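Local atomic coordinates of stage III sporulation protein AB (Bacillus subtilis, PDB entry 6BS9), a protein that is needed for sporulation and probably works in the secretion-system-like SpoIIIA transport machinery, here as the helical portion of the longer protein. Residues R8-L13 with L42-V46; A64-E69 with K90-L96. One frame throughout, in Å; residues are numbered along the deposited sequence.

Contact 1 of 2, residues R8-L13 with L42-V46; sequences RQIRQL and LAQPV
Q12 and Q9, one helical turn apart, both carry CG anti to their own carbonyl carbon (chi1 -73° in each) and then run extended, which sends both amides toward 42-46, to different partners. No direct hydrogen bond joins the segments; a water does so instead. It donates to Q12 OE1 at 2.7 Å and to A43 O at 3.0 Å and accepts from V46 N at 3.1 Å, so a single molecule ties the helix to the first backbone N-H after P45 and to the carbonyl of A43. V46 turns its CG2, beside the backbone N, to both glutamines: it lies 3.4 Å from Q12 OE1 and 3.9 Å from Q9 CG, while CG1, anti to the backbone N, meets L13 CD2 at 4.0 Å. Q9 crosses P45 at about a right angle, NE2 resting 3.6 Å from P45 CG; its OE1 is taken by S80 N. L42 CD2 touches Q12 CB at 4.1 Å. The peptide before P45 is cis, a kink in the linker between helices 31-41 and 46-58. Helix 2-26 thus packs across this linker, with L13 continuing onto L49 and F50 of helix 46-58 and onto L89 of helix 83-95.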
loop_
_atom_site.group_PDB
_atom_site.type_symbol
_atom_site.label_atom_id
_atom_site.label_comp_id
_atom_site.label_asym_id
_atom_site.label_seq_id
_atom_site.Cartn_x
_atom_site.Cartn_y
_atom_site.Cartn_z
ATOM N N ARG A 8 -3.882 -9.485 -8.851
ATOM C CA ARG A 8 -4.705 -9.665 -7.682
ATOM C C ARG A 8 -4.122 -8.889 -6.472
ATOM O O ARG A 8 -4.878 -8.270 -5.706
ATOM C CB ARG A 8 -4.897 -11.154 -7.400
ATOM C CG ARG A 8 -5.810 -11.520 -6.216
ATOM C CD ARG A 8 -5.935 -13.068 -5.934
ATOM N NE ARG A 8 -7.251 -13.438 -5.384
ATOM C CZ ARG A 8 -7.570 -13.624 -4.087
ATOM N NH1 ARG A 8 -8.833 -13.949 -3.780
ATOM N NH2 ARG A 8 -6.674 -13.497 -3.090
ATOM N N GLN A 9 -2.813 -8.896 -6.315
ATOM C CA GLN A 9 -2.224 -8.241 -5.171
ATOM C C GLN A 9 -2.230 -6.715 -5.356
ATOM O O GLN A 9 -2.472 -5.966 -4.397
ATOM C CB GLN A 9 -0.822 -8.779 -4.892
ATOM C CG GLN A 9 -0.819 -10.193 -4.296
ATOM C CD GLN A 9 0.584 -10.733 -3.940
ATOM O OE1 GLN A 9 1.612 -10.034 -4.000
ATOM N NE2 GLN A 9 0.610 -12.014 -3.610
ATOM N N ILE A 10 -2.081 -6.259 -6.604
ATOM C CA ILE A 10 -2.216 -4.829 -6.878
ATOM C C ILE A 10 -3.613 -4.363 -6.588
ATOM O O ILE A 10 -3.826 -3.352 -5.972
ATOM C CB ILE A 10 -1.815 -4.527 -8.330
ATOM C CG1 ILE A 10 -0.319 -4.810 -8.469
ATOM C CG2 ILE A 10 -2.067 -3.068 -8.657
ATOM C CD1 ILE A 10 0.127 -4.876 -9.904
ATOM N N ARG A 11 -4.584 -5.171 -6.943
ATOM C CA ARG A 11 -5.978 -4.820 -6.728
ATOM C C ARG A 11 -6.276 -4.654 -5.265
ATOM O O ARG A 11 -6.943 -3.696 -4.853
ATOM C CB ARG A 11 -6.868 -5.899 -7.359
ATOM C CG ARG A 11 -8.305 -5.536 -7.525
ATOM C CD ARG A 11 -9.024 -6.641 -8.284
ATOM N NE ARG A 11 -8.981 -7.924 -7.586
ATOM C CZ ARG A 11 -8.582 -9.018 -8.226
ATOM N NH1 ARG A 11 -8.571 -10.144 -7.560
ATOM N NH2 ARG A 11 -8.196 -8.973 -9.551
ATOM N N GLN A 12 -5.784 -5.601 -4.477
ATOM C CA GLN A 12 -5.877 -5.528 -3.000
ATOM C C GLN A 12 -5.204 -4.297 -2.412
ATOM O O GLN A 12 -5.735 -3.700 -1.496
ATOM C CB GLN A 12 -5.187 -6.770 -2.379
ATOM C CG GLN A 12 -5.962 -8.071 -2.536
ATOM C CD GLN A 12 -5.147 -9.266 -2.067
ATOM O OE1 GLN A 12 -3.931 -9.334 -2.195
ATOM N NE2 GLN A 12 -5.824 -10.205 -1.496
ATOM N N LEU A 13 -3.999 -3.944 -2.939
ATOM C CA LEU A 13 -3.294 -2.751 -2.490
ATOM C C LEU A 13 -4.083 -1.470 -2.801
ATOM O O LEU A 13 -4.191 -0.593 -1.953
ATOM C CB LEU A 13 -1.918 -2.702 -3.101
ATOM C CG LEU A 13 -0.920 -3.665 -2.462
ATOM C CD1 LEU A 13 0.250 -3.829 -3.366
ATOM C CD2 LEU A 13 -0.466 -3.180 -1.109
ATOM N N LEU A 42 -8.055 -8.359 4.599
ATOM C CA LEU A 42 -7.255 -8.853 3.480
ATOM C C LEU A 42 -6.577 -10.205 3.707
ATOM O O LEU A 42 -6.170 -10.575 4.806
ATOM C CB LEU A 42 -6.121 -7.933 3.226
ATOM C CG LEU A 42 -6.425 -6.540 2.800
ATOM C CD1 LEU A 42 -5.172 -5.700 2.994
ATOM C CD2 LEU A 42 -6.814 -6.587 1.341
ATOM N N ALA A 43 -6.499 -10.944 2.624
ATOM C CA ALA A 43 -5.825 -12.195 2.573
ATOM C C ALA A 43 -4.329 -11.958 2.597
ATOM O O ALA A 43 -3.859 -10.915 2.231
ATOM C CB ALA A 43 -6.208 -12.946 1.270
ATOM N N GLN A 44 -3.618 -12.998 2.996
ATOM C CA GLN A 44 -2.164 -13.014 2.950
ATOM C C GLN A 44 -1.728 -13.234 1.530
ATOM O O GLN A 44 -2.453 -13.844 0.799
ATOM C CB GLN A 44 -1.620 -14.148 3.779
ATOM C CG GLN A 44 -2.018 -14.046 5.237
ATOM C CD GLN A 44 -1.119 -13.161 5.980
ATOM O OE1 GLN A 44 -0.481 -12.188 5.451
ATOM N NE2 GLN A 44 -0.948 -13.544 7.240
ATOM N N PRO A 45 -0.579 -12.727 1.140
ATOM C CA PRO A 45 0.427 -12.061 2.025
ATOM C C PRO A 45 0.284 -10.524 2.166
ATOM O O PRO A 45 0.923 -9.951 3.058
ATOM C CB PRO A 45 1.774 -12.403 1.346
ATOM C CG PRO A 45 1.387 -12.541 -0.102
ATOM C CD PRO A 45 0.002 -13.179 -0.125
ATOM N N VAL A 46 -0.590 -9.879 1.381
ATOM C CA VAL A 46 -0.725 -8.418 1.461
ATOM C C VAL A 46 -1.185 -7.944 2.824
ATOM O O VAL A 46 -0.707 -6.941 3.329
ATOM C CB VAL A 46 -1.671 -7.898 0.374
ATOM C CG1 VAL A 46 -1.987 -6.444 0.533
ATOM C CG2 VAL A 46 -1.026 -8.095 -1.011
HETATM O O HOH W 1 -2.715 -11.070 -0.553
#

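Contact 2 of 2, residues A64-E69 with K90-L96; sequences AKTAWE and KQFGETL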
loop_
_atom_site.group_PDB
_atom_site.type_symbol
_atom_site.label_atom_id
_atom_site.label_comp_id
_atom_site.label_asym_id
_atom_site.label_seq_id
_atom_site.Cartn_x
_atom_site.Cartn_y
_atom_site.Cartn_z
ATOM N N ALA A 64 4.988 8.042 10.302
ATOM C CA ALA A 64 4.237 7.099 9.480
ATOM C C ALA A 64 5.048 6.680 8.259
ATOM O O ALA A 64 5.052 5.527 7.879
ATOM C CB ALA A 64 2.903 7.699 9.080
ATOM N N LYS A 65 5.793 7.633 7.707
ATOM C CA LYS A 65 6.670 7.386 6.588
ATOM C C LYS A 65 7.696 6.338 6.913
ATOM O O LYS A 65 7.929 5.434 6.106
ATOM C CB LYS A 65 7.325 8.690 6.162
ATOM C CG LYS A 65 8.452 8.605 5.151
ATOM C CD LYS A 65 9.164 9.953 5.090
ATOM C CE LYS A 65 10.241 9.992 4.022
ATOM N NZ LYS A 65 11.277 8.935 4.253
ATOM N N THR A 66 8.344 6.462 8.064
ATOM C CA THR A 66 9.391 5.540 8.405
ATOM C C THR A 66 8.746 4.164 8.668
ATOM O O THR A 66 9.263 3.136 8.199
ATOM C CB THR A 66 10.164 6.043 9.646
ATOM O OG1 THR A 66 10.801 7.285 9.339
ATOM C CG2 THR A 66 11.210 5.038 10.146
ATOM N N ALA A 67 7.635 4.150 9.392
ATOM C CA ALA A 67 6.926 2.891 9.691
ATOM C C ALA A 67 6.484 2.162 8.446
ATOM O O ALA A 67 6.613 0.918 8.364
ATOM C CB ALA A 67 5.713 3.136 10.568
ATOM N N TRP A 68 6.029 2.922 7.464
ATOM C CA TRP A 68 5.676 2.337 6.190
ATOM C C TRP A 68 6.866 1.699 5.427
ATOM O O TRP A 68 6.783 0.536 4.975
ATOM C CB TRP A 68 5.017 3.359 5.300
ATOM C CG TRP A 68 4.612 2.774 4.062
ATOM C CD1 TRP A 68 5.295 2.788 2.864
ATOM C CD2 TRP A 68 3.445 1.984 3.830
ATOM N NE1 TRP A 68 4.558 2.136 1.874
ATOM C CE2 TRP A 68 3.441 1.613 2.452
ATOM C CE3 TRP A 68 2.372 1.553 4.639
ATOM C CZ2 TRP A 68 2.443 0.813 1.917
ATOM C CZ3 TRP A 68 1.354 0.786 4.079
ATOM C CH2 TRP A 68 1.388 0.450 2.759
ATOM N N GLU A 69 7.951 2.446 5.320
ATOM C CA GLU A 69 9.159 1.967 4.636
ATOM C C GLU A 69 9.671 0.688 5.256
ATOM O O GLU A 69 9.970 -0.267 4.544
ATOM C CB GLU A 69 10.303 2.989 4.636
ATOM C CG GLU A 69 10.558 3.557 3.266
ATOM C CD GLU A 69 9.845 4.855 2.984
ATOM O OE1 GLU A 69 10.332 5.856 3.561
ATOM O OE2 GLU A 69 8.888 4.848 2.149
ATOM N N LYS A 90 6.930 2.719 -2.129
ATOM C CA LYS A 90 7.894 3.587 -1.461
ATOM C C LYS A 90 7.484 5.031 -1.584
ATOM O O LYS A 90 7.521 5.750 -0.596
ATOM C CB LYS A 90 9.304 3.376 -2.048
ATOM C CG LYS A 90 10.424 4.076 -1.279
ATOM C CD LYS A 90 11.810 3.812 -1.889
ATOM C CE LYS A 90 12.947 4.349 -0.999
ATOM N NZ LYS A 90 14.261 3.641 -1.196
ATOM N N GLN A 91 7.106 5.472 -2.784
ATOM C CA GLN A 91 6.586 6.861 -2.976
ATOM C C GLN A 91 5.337 7.128 -2.133
ATOM O O GLN A 91 5.178 8.219 -1.599
ATOM C CB GLN A 91 6.487 7.427 -4.448
ATOM C CG GLN A 91 6.146 6.567 -5.658
ATOM C CD GLN A 91 5.523 7.387 -6.843
ATOM O OE1 GLN A 91 4.533 6.979 -7.426
ATOM N NE2 GLN A 91 6.103 8.539 -7.161
ATOM N N PHE A 92 4.495 6.122 -1.943
ATOM C CA PHE A 92 3.384 6.273 -1.015
ATOM C C PHE A 92 3.875 6.564 0.425
ATOM O O PHE A 92 3.343 7.434 1.096
ATOM C CB PHE A 92 2.413 5.073 -1.057
ATOM C CG PHE A 92 1.333 5.124 -0.013
ATOM C CD1 PHE A 92 0.260 5.916 -0.171
ATOM C CD2 PHE A 92 1.416 4.381 1.141
ATOM C CE1 PHE A 92 -0.770 5.957 0.789
ATOM C CE2 PHE A 92 0.450 4.455 2.110
ATOM C CZ PHE A 92 -0.659 5.243 1.941
ATOM N N GLY A 93 4.876 5.833 0.911
ATOM C CA GLY A 93 5.472 6.163 2.209
ATOM C C GLY A 93 5.972 7.600 2.307
ATOM O O GLY A 93 5.669 8.285 3.263
ATOM N N GLU A 94 6.735 8.036 1.315
ATOM C CA GLU A 94 7.315 9.381 1.240
ATOM C C GLU A 94 6.185 10.400 1.320
ATOM O O GLU A 94 6.230 11.353 2.110
ATOM C CB GLU A 94 8.165 9.512 -0.057
ATOM C CG GLU A 94 9.185 8.351 -0.293
ATOM C CD GLU A 94 10.695 8.593 -0.130
ATOM O OE1 GLU A 94 11.471 7.851 -0.841
ATOM O OE2 GLU A 94 11.130 9.430 0.721
ATOM N N THR A 95 5.068 10.084 0.681
ATOM C CA THR A 95 3.876 10.871 0.771
ATOM C C THR A 95 3.288 11.093 2.145
ATOM O O THR A 95 2.568 12.074 2.401
ATOM C CB THR A 95 2.800 10.206 -0.152
ATOM O OG1 THR A 95 3.183 10.358 -1.517
ATOM C CG2 THR A 95 1.403 10.752 0.028
ATOM N N LEU A 96 3.467 10.149 3.046
ATOM C CA LEU A 96 2.894 10.293 4.402
ATOM C C LEU A 96 3.543 11.416 5.171
ATOM O O LEU A 96 3.039 11.827 6.227
ATOM C CB LEU A 96 2.990 8.937 5.161
ATOM C CG LEU A 96 2.260 7.800 4.429
ATOM C CD1 LEU A 96 2.541 6.449 5.018
ATOM C CD2 LEU A 96 0.785 8.036 4.394
#
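Two antiparallel helices of an all-helical domain, 64-75 and 83-95, meet here as neighbours in a helical hairpin, with K65, W68 and E69 facing F92, G93, E94 and L96. The short axes run at 161° and approach to 8.0 Å, a close pairing that G93 permits: K65 and G93 have CA atoms 4.7 Å apart, and W68 CD1 stands 3.4 Å from G93 CA, where a modelled CB would collide with the indole and with the E69 carboxylate. K65 CB is 3.4 Å from G93 O, so the lysine stem lies directly on the backbone of the opposite helix.

On the buried side W68 has CG anti to its backbone N (chi1 -177°), which carries the indole across to F92. The pair is T-shaped: the phenyl edge points at the indole face, the centroid of the six-membered indole ring lying 5.0 Å from that of F92, with planes at 73°. CD2 of F92 comes in over the rim of the indole rather than its middle. W68 NE1 donates to L89 O, fixing the ring's rotation, while F53 of helix 46-58 makes another edge-to-face pair with it. A leucine here would probably leave the F92 edge without an aromatic face and L89 O without its indole donor.

Within this antiparallel hairpin the more exposed flank is polar. K65, bent at its last torsion, bridges two carboxylates in a salt-bridge network: NZ is 3.3 Å from E69 OE1, a weak hydrogen bond within its own helix, and 3.6 Å from E94 OE2 across the interface; the lysine charge probably offsets the repulsion between the two carboxylates. Beside K65, at the A64 end, L96 CD1 reaches W68 CB at 4.0 Å, and L96 CB meets the CB of A64.

Contacts 1 and 2 follow one another along the chain, 8-13 with 42-46 being complete before 64-69 with 90-96 begins, and they lie on opposite sides of the chain's centre, each about 9 Å from it. Their own centres are about 18 Å apart, and their nearest atoms about 6 Å, so they do not touch. Shared neighbours connect them: helix 2-26 supplies 8-13 in contact 1 and L17 against W68 and F92 in contact 2, while L49 of helix 46-58 touches both L13 and W68. L89 likewise packs on L13 and accepts from the W68 indole.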